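Alanine racemase, biosynthetic (Pseudomonas aeruginosa PAO1, PDB 6A2F) is a two-domain, pyridoxal-phosphate-dependent enzyme of the alanine racemase family, with a TIM-barrel N-terminal domain and a beta-rich C-terminal domain. Local coordinates at residues Leu78-Phe83 with Val99-Glu104; Met234-Gln239 with Val321-Ala326. All coordinates share one frame; numbering follows the deposited sequence.

Contact 1. Residues Leu78-Phe83 with Val99-Glu104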
ATOM      1  N   LEU A  78     -14.323 -16.947  -9.722  1.00  8.52           N
ATOM      2  CA  LEU A  78     -13.260 -16.972  -8.722  1.00  8.53           C
ATOM      3  C   LEU A  78     -11.983 -17.449  -9.410  1.00  8.59           C
ATOM      4  O   LEU A  78     -11.864 -18.625  -9.755  1.00  8.57           O
ATOM      5  CB  LEU A  78     -13.605 -17.922  -7.573  1.00  8.51           C
ATOM      6  CG  LEU A  78     -14.810 -17.676  -6.661  1.00  8.57           C
ATOM      7  CD1 LEU A  78     -15.078 -18.925  -5.827  1.00  8.53           C
ATOM      8  CD2 LEU A  78     -14.601 -16.467  -5.763  1.00  8.48           C
ATOM      9  N   LEU A  79     -11.041 -16.532  -9.619  1.00  8.64           N
ATOM     10  CA  LEU A  79      -9.814 -16.826 -10.364  1.00  8.80           C
ATOM     11  C   LEU A  79      -8.941 -17.900  -9.711  1.00  8.97           C
ATOM     12  O   LEU A  79      -8.319 -18.698 -10.404  1.00  8.86           O
ATOM     13  CB  LEU A  79      -9.000 -15.549 -10.599  1.00  8.66           C
ATOM     14  CG  LEU A  79      -9.611 -14.514 -11.551  1.00  8.65           C
ATOM     15  CD1 LEU A  79      -8.937 -13.160 -11.391  1.00  8.65           C
ATOM     16  CD2 LEU A  79      -9.557 -14.981 -12.998  1.00  8.60           C
ATOM     17  N   GLU A  80      -8.904 -17.909  -8.381  1.00  9.26           N
ATOM     18  CA  GLU A  80      -8.095 -18.872  -7.635  1.00  9.50           C
ATOM     19  C   GLU A  80      -8.944 -20.005  -7.061  1.00  9.51           C
ATOM     20  O   GLU A  80      -8.429 -20.868  -6.349  1.00  9.59           O
ATOM     21  CB  GLU A  80      -7.327 -18.175  -6.507  1.00  9.74           C
ATOM     22  CG  GLU A  80      -6.335 -17.122  -6.978  1.00 10.11           C
ATOM     23  CD  GLU A  80      -5.797 -16.276  -5.834  1.00 10.38           C
ATOM     24  OE1 GLU A  80      -5.550 -16.836  -4.737  1.00 10.48           O
ATOM     25  OE2 GLU A  80      -5.621 -15.050  -6.034  1.00 10.48           O
ATOM     26  N   GLY A  81     -10.239 -19.997  -7.378  1.00  9.47           N
ATOM     27  CA  GLY A  81     -11.188 -20.949  -6.812  1.00  9.49           C
ATOM     28  C   GLY A  81     -11.402 -20.741  -5.322  1.00  9.56           C
ATOM     29  O   GLY A  81     -11.092 -19.673  -4.779  1.00  9.59           O
ATOM     30  N   CYS A  82     -11.930 -21.770  -4.663  1.00  9.57           N
ATOM     31  CA  CYS A  82     -12.156 -21.748  -3.222  1.00  9.58           C
ATOM     32  C   CYS A  82     -10.905 -22.172  -2.455  1.00  9.43           C
ATOM     33  O   CYS A  82     -10.221 -23.124  -2.848  1.00  9.51           O
ATOM     34  CB  CYS A  82     -13.333 -22.656  -2.850  1.00  9.76           C
ATOM     35  SG  CYS A  82     -14.930 -22.096  -3.485  1.00 10.21           S
ATOM     36  N   PHE A  83     -10.633 -21.473  -1.354  1.00  9.21           N
ATOM     37  CA  PHE A  83      -9.440 -21.700  -0.534  1.00  9.10           C
ATOM     38  C   PHE A  83      -9.610 -22.806   0.503  1.00  9.10           C
ATOM     39  O   PHE A  83      -8.633 -23.445   0.889  1.00  9.04           O
ATOM     40  CB  PHE A  83      -9.026 -20.408   0.175  1.00  9.06           C
ATOM     41  CG  PHE A  83      -8.561 -19.329  -0.757  1.00  9.03           C
ATOM     42  CD1 PHE A  83      -7.260 -19.332  -1.250  1.00  8.98           C
ATOM     43  CD2 PHE A  83      -9.425 -18.308  -1.145  1.00  8.98           C
ATOM     44  CE1 PHE A  83      -6.831 -18.335  -2.114  1.00  8.98           C
ATOM     45  CE2 PHE A  83      -9.000 -17.312  -2.008  1.00  8.95           C
ATOM     46  CZ  PHE A  83      -7.702 -17.325  -2.492  1.00  8.93           C
ATOM     47  N   VAL A  99     -12.909 -22.316  -9.949  1.00 11.53           N
ATOM     48  CA  VAL A  99     -11.659 -22.755 -10.543  1.00 11.58           C
ATOM     49  C   VAL A  99     -11.113 -23.934  -9.731  1.00 11.78           C
ATOM     50  O   VAL A  99     -11.173 -23.930  -8.495  1.00 11.74           O
ATOM     51  CB  VAL A  99     -10.628 -21.599 -10.625  1.00 11.44           C
ATOM     52  CG1 VAL A  99      -9.201 -22.119 -10.670  1.00 11.25           C
ATOM     53  CG2 VAL A  99     -10.898 -20.726 -11.842  1.00 11.25           C
ATOM     54  N   ILE A 100     -10.615 -24.948 -10.440  1.00 12.02           N
ATOM     55  CA  ILE A 100      -9.836 -26.027  -9.827  1.00 12.25           C
ATOM     56  C   ILE A 100      -8.411 -26.041 -10.405  1.00 12.46           C
ATOM     57  O   ILE A 100      -8.227 -26.201 -11.611  1.00 12.20           O
ATOM     58  CB  ILE A 100     -10.525 -27.405  -9.976  1.00 12.13           C
ATOM     59  CG1 ILE A 100     -11.875 -27.407  -9.251  1.00 12.03           C
ATOM     60  CG2 ILE A 100      -9.628 -28.509  -9.432  1.00 12.11           C
ATOM     61  CD1 ILE A 100     -12.754 -28.599  -9.562  1.00 11.97           C
ATOM     62  N   GLN A 101      -7.423 -25.865  -9.523  1.00 13.03           N
ATOM     63  CA  GLN A 101      -6.006 -25.702  -9.890  1.00 13.49           C
ATOM     64  C   GLN A 101      -5.130 -26.846  -9.426  1.00 13.81           C
ATOM     65  O   GLN A 101      -4.058 -27.062  -9.982  1.00 13.91           O
ATOM     66  CB  GLN A 101      -5.419 -24.467  -9.217  1.00 13.61           C
ATOM     67  CG  GLN A 101      -6.114 -23.169  -9.523  1.00 13.87           C
ATOM     68  CD  GLN A 101      -5.851 -22.114  -8.471  1.00 14.02           C
ATOM     69  OE1 GLN A 101      -5.506 -22.421  -7.326  1.00 13.91           O
ATOM     70  NE2 GLN A 101      -6.023 -20.860  -8.852  1.00 14.16           N
ATOM     71  N   GLY A 102      -5.555 -27.532  -8.369  1.00 14.13           N
ATOM     72  CA  GLY A 102      -4.725 -28.537  -7.719  1.00 14.47           C
ATOM     73  C   GLY A 102      -5.527 -29.726  -7.243  1.00 14.82           C
ATOM     74  O   GLY A 102      -6.757 -29.674  -7.189  1.00 14.79           O
ATOM     75  N   ALA A 103      -4.819 -30.802  -6.906  1.00 15.22           N
ATOM     76  CA  ALA A 103      -5.447 -32.042  -6.455  1.00 15.52           C
ATOM     77  C   ALA A 103      -6.246 -31.811  -5.167  1.00 15.72           C
ATOM     78  O   ALA A 103      -7.401 -32.242  -5.059  1.00 15.61           O
ATOM     79  CB  ALA A 103      -4.400 -33.136  -6.268  1.00 15.28           C
ATOM     80  N   GLU A 104      -5.637 -31.108  -4.211  1.00 15.89           N
ATOM     81  CA  GLU A 104      -6.285 -30.826  -2.929  1.00 16.13           C
ATOM     82  C   GLU A 104      -7.606 -30.076  -3.140  1.00 15.80           C
ATOM     83  O   GLU A 104      -8.652 -30.495  -2.637  1.00 15.94           O
ATOM     84  CB  GLU A 104      -5.347 -30.050  -1.987  1.00 16.88           C
ATOM     85  CG  GLU A 104      -4.022 -30.745  -1.668  1.00 17.36           C
ATOM     86  CD  GLU A 104      -2.949 -30.545  -2.741  1.00 18.06           C
ATOM     87  OE1 GLU A 104      -3.079 -29.625  -3.582  1.00 18.13           O
ATOM     88  OE2 GLU A 104      -1.959 -31.313  -2.741  1.00 18.41           O
TER
HETATM   89  O   HOH W   1     -12.552 -24.315  -6.052  1.00 10.70           O
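The side-chain amide of Gln101 lies against the backbone of Glu80, whose O stands over one face of the amide, 3.6 Å from Gln101 CD. The Glu80 carboxylate is tilted only 13° from the plane of that amide but is well displaced from it, so the two do not stack. The Glu80 chain runs on extended beyond CG, away from Gln101, and its side chain packs on Asp303 of the second subunit. Beside the amide, Val99 pushes its branched head into the turn at Leu78-Gly81. Its CG2 presses on Leu78 O at 3.1 Å, while CG1, anti to the Val99 backbone N (chi1 156°), meets Leu79 O at 3.5 Å. The turn is a type I beta turn, closed by Gly81 N to Leu78 O at 3.2 Å. In the TIM barrel, strands 75-78 and 98-100 follow one another through helix 87-93, and here the carboxyl end of the first meets the second. Gly81, with positive phi and no side chain, comes close enough for its CA to make a CA-H...O contact of 3.4 Å with Val99 O. The same carbonyl accepts from a water at 2.8 Å, which in turn accepts from Cys82 N at 3.0 Å. Lys123 NZ bonds Leu79 O, and Gln105 links the two segments through Glu80 O and Gln101 N.

Contact 2. Residues Met234-Gln239 with Val321-Ala326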
ATOM      1  N   MET A 234      -7.765   6.679 -12.886  1.00 12.76           N
ATOM      2  CA  MET A 234      -7.473   7.303 -11.597  1.00 12.62           C
ATOM      3  C   MET A 234      -6.611   8.553 -11.717  1.00 12.63           C
ATOM      4  O   MET A 234      -5.587   8.557 -12.401  1.00 12.66           O
ATOM      5  CB  MET A 234      -6.812   6.314 -10.629  1.00 12.43           C
ATOM      6  CG  MET A 234      -6.803   6.803  -9.183  1.00 12.39           C
ATOM      7  SD  MET A 234      -5.627   5.981  -8.084  1.00 12.29           S
ATOM      8  CE  MET A 234      -6.410   4.383  -7.875  1.00 12.28           C
ATOM      9  N   SER A 235      -7.038   9.606 -11.029  1.00 12.62           N
ATOM     10  CA  SER A 235      -6.252  10.817 -10.899  1.00 12.71           C
ATOM     11  C   SER A 235      -5.992  11.066  -9.417  1.00 12.76           C
ATOM     12  O   SER A 235      -6.919  11.346  -8.657  1.00 12.73           O
ATOM     13  CB  SER A 235      -6.987  11.999 -11.534  1.00 12.63           C
ATOM     14  OG  SER A 235      -6.071  12.982 -11.969  1.00 12.68           O
ATOM     15  N   LEU A 236      -4.736  10.922  -9.003  1.00 12.93           N
ATOM     16  CA  LEU A 236      -4.357  11.183  -7.618  1.00 13.05           C
ATOM     17  C   LEU A 236      -3.831  12.609  -7.504  1.00 13.28           C
ATOM     18  O   LEU A 236      -2.751  12.928  -8.004  1.00 13.42           O
ATOM     19  CB  LEU A 236      -3.328  10.157  -7.120  1.00 12.87           C
ATOM     20  CG  LEU A 236      -2.944  10.189  -5.632  1.00 12.82           C
ATOM     21  CD1 LEU A 236      -4.138   9.879  -4.740  1.00 12.75           C
ATOM     22  CD2 LEU A 236      -1.791   9.239  -5.332  1.00 12.57           C
ATOM     23  N   GLY A 237      -4.622  13.469  -6.866  1.00 13.56           N
ATOM     24  CA  GLY A 237      -4.285  14.882  -6.736  1.00 13.89           C
ATOM     25  C   GLY A 237      -4.029  15.299  -5.300  1.00 14.31           C
ATOM     26  O   GLY A 237      -4.759  14.902  -4.388  1.00 14.24           O
ATOM     27  N   ALA A 238      -2.981  16.095  -5.105  1.00 14.57           N
ATOM     28  CA  ALA A 238      -2.672  16.674  -3.806  1.00 14.94           C
ATOM     29  C   ALA A 238      -2.399  18.174  -3.934  1.00 15.21           C
ATOM     30  O   ALA A 238      -2.772  18.796  -4.932  1.00 14.92           O
ATOM     31  CB  ALA A 238      -1.491  15.956  -3.167  1.00 15.02           C
ATOM     32  N   GLN A 239      -1.753  18.745  -2.919  1.00 15.43           N
ATOM     33  CA  GLN A 239      -1.444  20.169  -2.903  1.00 15.75           C
ATOM     34  C   GLN A 239      -0.091  20.467  -2.287  1.00 15.94           C
ATOM     35  O   GLN A 239       0.415  19.698  -1.466  1.00 16.01           O
ATOM     36  CB  GLN A 239      -2.511  20.942  -2.125  1.00 15.86           C
ATOM     37  CG  GLN A 239      -3.601  21.561  -2.984  1.00 15.85           C
ATOM     38  CD  GLN A 239      -4.741  22.116  -2.155  1.00 15.84           C
ATOM     39  OE1 GLN A 239      -4.519  22.794  -1.145  1.00 15.71           O
ATOM     40  NE2 GLN A 239      -5.973  21.824  -2.572  1.00 15.62           N
ATOM     41  N   VAL A 321      -1.286  19.447  -7.084  1.00 15.39           N
ATOM     42  CA  VAL A 321      -0.189  18.569  -7.471  1.00 14.92           C
ATOM     43  C   VAL A 321      -0.755  17.252  -7.991  1.00 14.55           C
ATOM     44  O   VAL A 321      -1.418  16.528  -7.249  1.00 14.64           O
ATOM     45  CB  VAL A 321       0.780  18.305  -6.291  1.00 15.00           C
ATOM     46  CG1 VAL A 321       1.798  17.228  -6.646  1.00 14.91           C
ATOM     47  CG2 VAL A 321       1.495  19.583  -5.880  1.00 15.09           C
ATOM     48  N   GLU A 322      -0.505  16.953  -9.264  1.00 14.11           N
ATOM     49  CA  GLU A 322      -0.892  15.657  -9.830  1.00 13.84           C
ATOM     50  C   GLU A 322       0.225  14.623  -9.653  1.00 13.58           C
ATOM     51  O   GLU A 322       1.308  14.758 -10.231  1.00 13.31           O
ATOM     52  CB  GLU A 322      -1.289  15.780 -11.307  1.00 13.68           C
ATOM     53  CG  GLU A 322      -1.815  14.478 -11.896  1.00 13.82           C
ATOM     54  CD  GLU A 322      -2.380  14.626 -13.298  1.00 13.98           C
ATOM     55  OE1 GLU A 322      -2.057  13.779 -14.160  1.00 14.06           O
ATOM     56  OE2 GLU A 322      -3.147  15.580 -13.545  1.00 14.11           O
ATOM     57  N   LEU A 323      -0.042  13.603  -8.836  1.00 13.33           N
ATOM     58  CA  LEU A 323       0.903  12.503  -8.650  1.00 13.23           C
ATOM     59  C   LEU A 323       0.800  11.539  -9.825  1.00 13.04           C
ATOM     60  O   LEU A 323       1.807  11.000 -10.282  1.00 13.09           O
ATOM     61  CB  LEU A 323       0.670  11.767  -7.321  1.00 13.14           C
ATOM     62  CG  LEU A 323       1.030  12.390  -5.961  1.00 13.12           C
ATOM     63  CD1 LEU A 323       2.351  13.153  -5.969  1.00 13.11           C
ATOM     64  CD2 LEU A 323      -0.093  13.266  -5.428  1.00 13.13           C
ATOM     65  N   TRP A 324      -0.430  11.311 -10.282  1.00 12.89           N
ATOM     66  CA  TRP A 324      -0.704  10.648 -11.561  1.00 12.87           C
ATOM     67  C   TRP A 324      -2.148  10.851 -11.992  1.00 12.93           C
ATOM     68  O   TRP A 324      -3.006  11.146 -11.163  1.00 13.16           O
ATOM     69  CB  TRP A 324      -0.346   9.156 -11.540  1.00 12.69           C
ATOM     70  CG  TRP A 324      -1.034   8.313 -10.494  1.00 12.54           C
ATOM     71  CD1 TRP A 324      -2.331   7.870 -10.505  1.00 12.38           C
ATOM     72  CD2 TRP A 324      -0.436   7.773  -9.310  1.00 12.35           C
ATOM     73  NE1 TRP A 324      -2.579   7.102  -9.390  1.00 12.20           N
ATOM     74  CE2 TRP A 324      -1.434   7.027  -8.640  1.00 12.23           C
ATOM     75  CE3 TRP A 324       0.846   7.853  -8.748  1.00 12.31           C
ATOM     76  CZ2 TRP A 324      -1.191   6.363  -7.434  1.00 12.20           C
ATOM     77  CZ3 TRP A 324       1.087   7.193  -7.541  1.00 12.40           C
ATOM     78  CH2 TRP A 324       0.070   6.456  -6.900  1.00 12.30           C
ATOM     79  N   GLY A 325      -2.402  10.703 -13.292  1.00 13.05           N
ATOM     80  CA  GLY A 325      -3.740  10.876 -13.860  1.00 12.89           C
ATOM     81  C   GLY A 325      -3.729  11.089 -15.365  1.00 12.91           C
ATOM     82  O   GLY A 325      -3.003  10.408 -16.097  1.00 12.77           O
ATOM     83  N   ALA A 326      -4.543  12.041 -15.824  1.00 12.85           N
ATOM     84  CA  ALA A 326      -4.654  12.349 -17.249  1.00 12.87           C
ATOM     85  C   ALA A 326      -3.468  13.175 -17.768  1.00 12.87           C
ATOM     86  O   ALA A 326      -3.166  13.147 -18.962  1.00 12.83           O
ATOM     87  CB  ALA A 326      -5.972  13.049 -17.545  1.00 12.69           C
TER
HETATM   88  O   HOH W   2      -5.866  14.125 -14.389  1.00  7.72           O
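An antiparallel strand pair with a beta bulge joins Met234-Gln239 to Val321-Ala326 in the large mixed sheet of the C-terminal domain. Ala238 and Val321 form a hydrogen-bonded pair, with Ala238 N 2.7 Å from Val321 O; the return bond to Ala238 O is less regular, its donor 52° out of the carbonyl plane. Leu323 is the extra residue of the bulge: its N bonds Leu236 O at 2.9 Å, before Leu236 N takes up Trp324 O at 2.8 Å. Trp324 CG sits between the backbone N and the carbonyl carbon (chi1 58°), which brings the indole alongside the first strand. Leu236 CD2 lies over one face in a CH-pi contact, 3.8 Å from the centroid of the six-membered ring. At the ring edge, Met234 SD receives a weak but straight bond from Trp324 NE1 at 3.5 Å. A water connects Ser235 OG, Glu322 OE2 and Ala326 N, while Glu322 OE1 is held by Gly327 N and Leu328 N. Strand 4-8 runs along the other edge of 234-239, strand 286-289 flanks Val321 and Glu322, and helix 341-346 packs on Met234 and Trp324.

The two contacts lie in different domains, on opposite sides of the chain's centre, with their own centres 38 Å apart; their nearest atoms stay about 18 Å from each other. Contact 1 belongs to the barrel domain and contact 2 to the strand-rich one, and contact 1 is complete in the sequence before contact 2 opens. They differ in their closeness to ligand: the Glu80 side chain comes within about 4 Å of a bound D-lysine, whereas the Ala238 side chain is about 13 Å from one. Unlike contact 1, contact 2 has no neighbour across the dimer: no other protein chain of the assembly touches its segments.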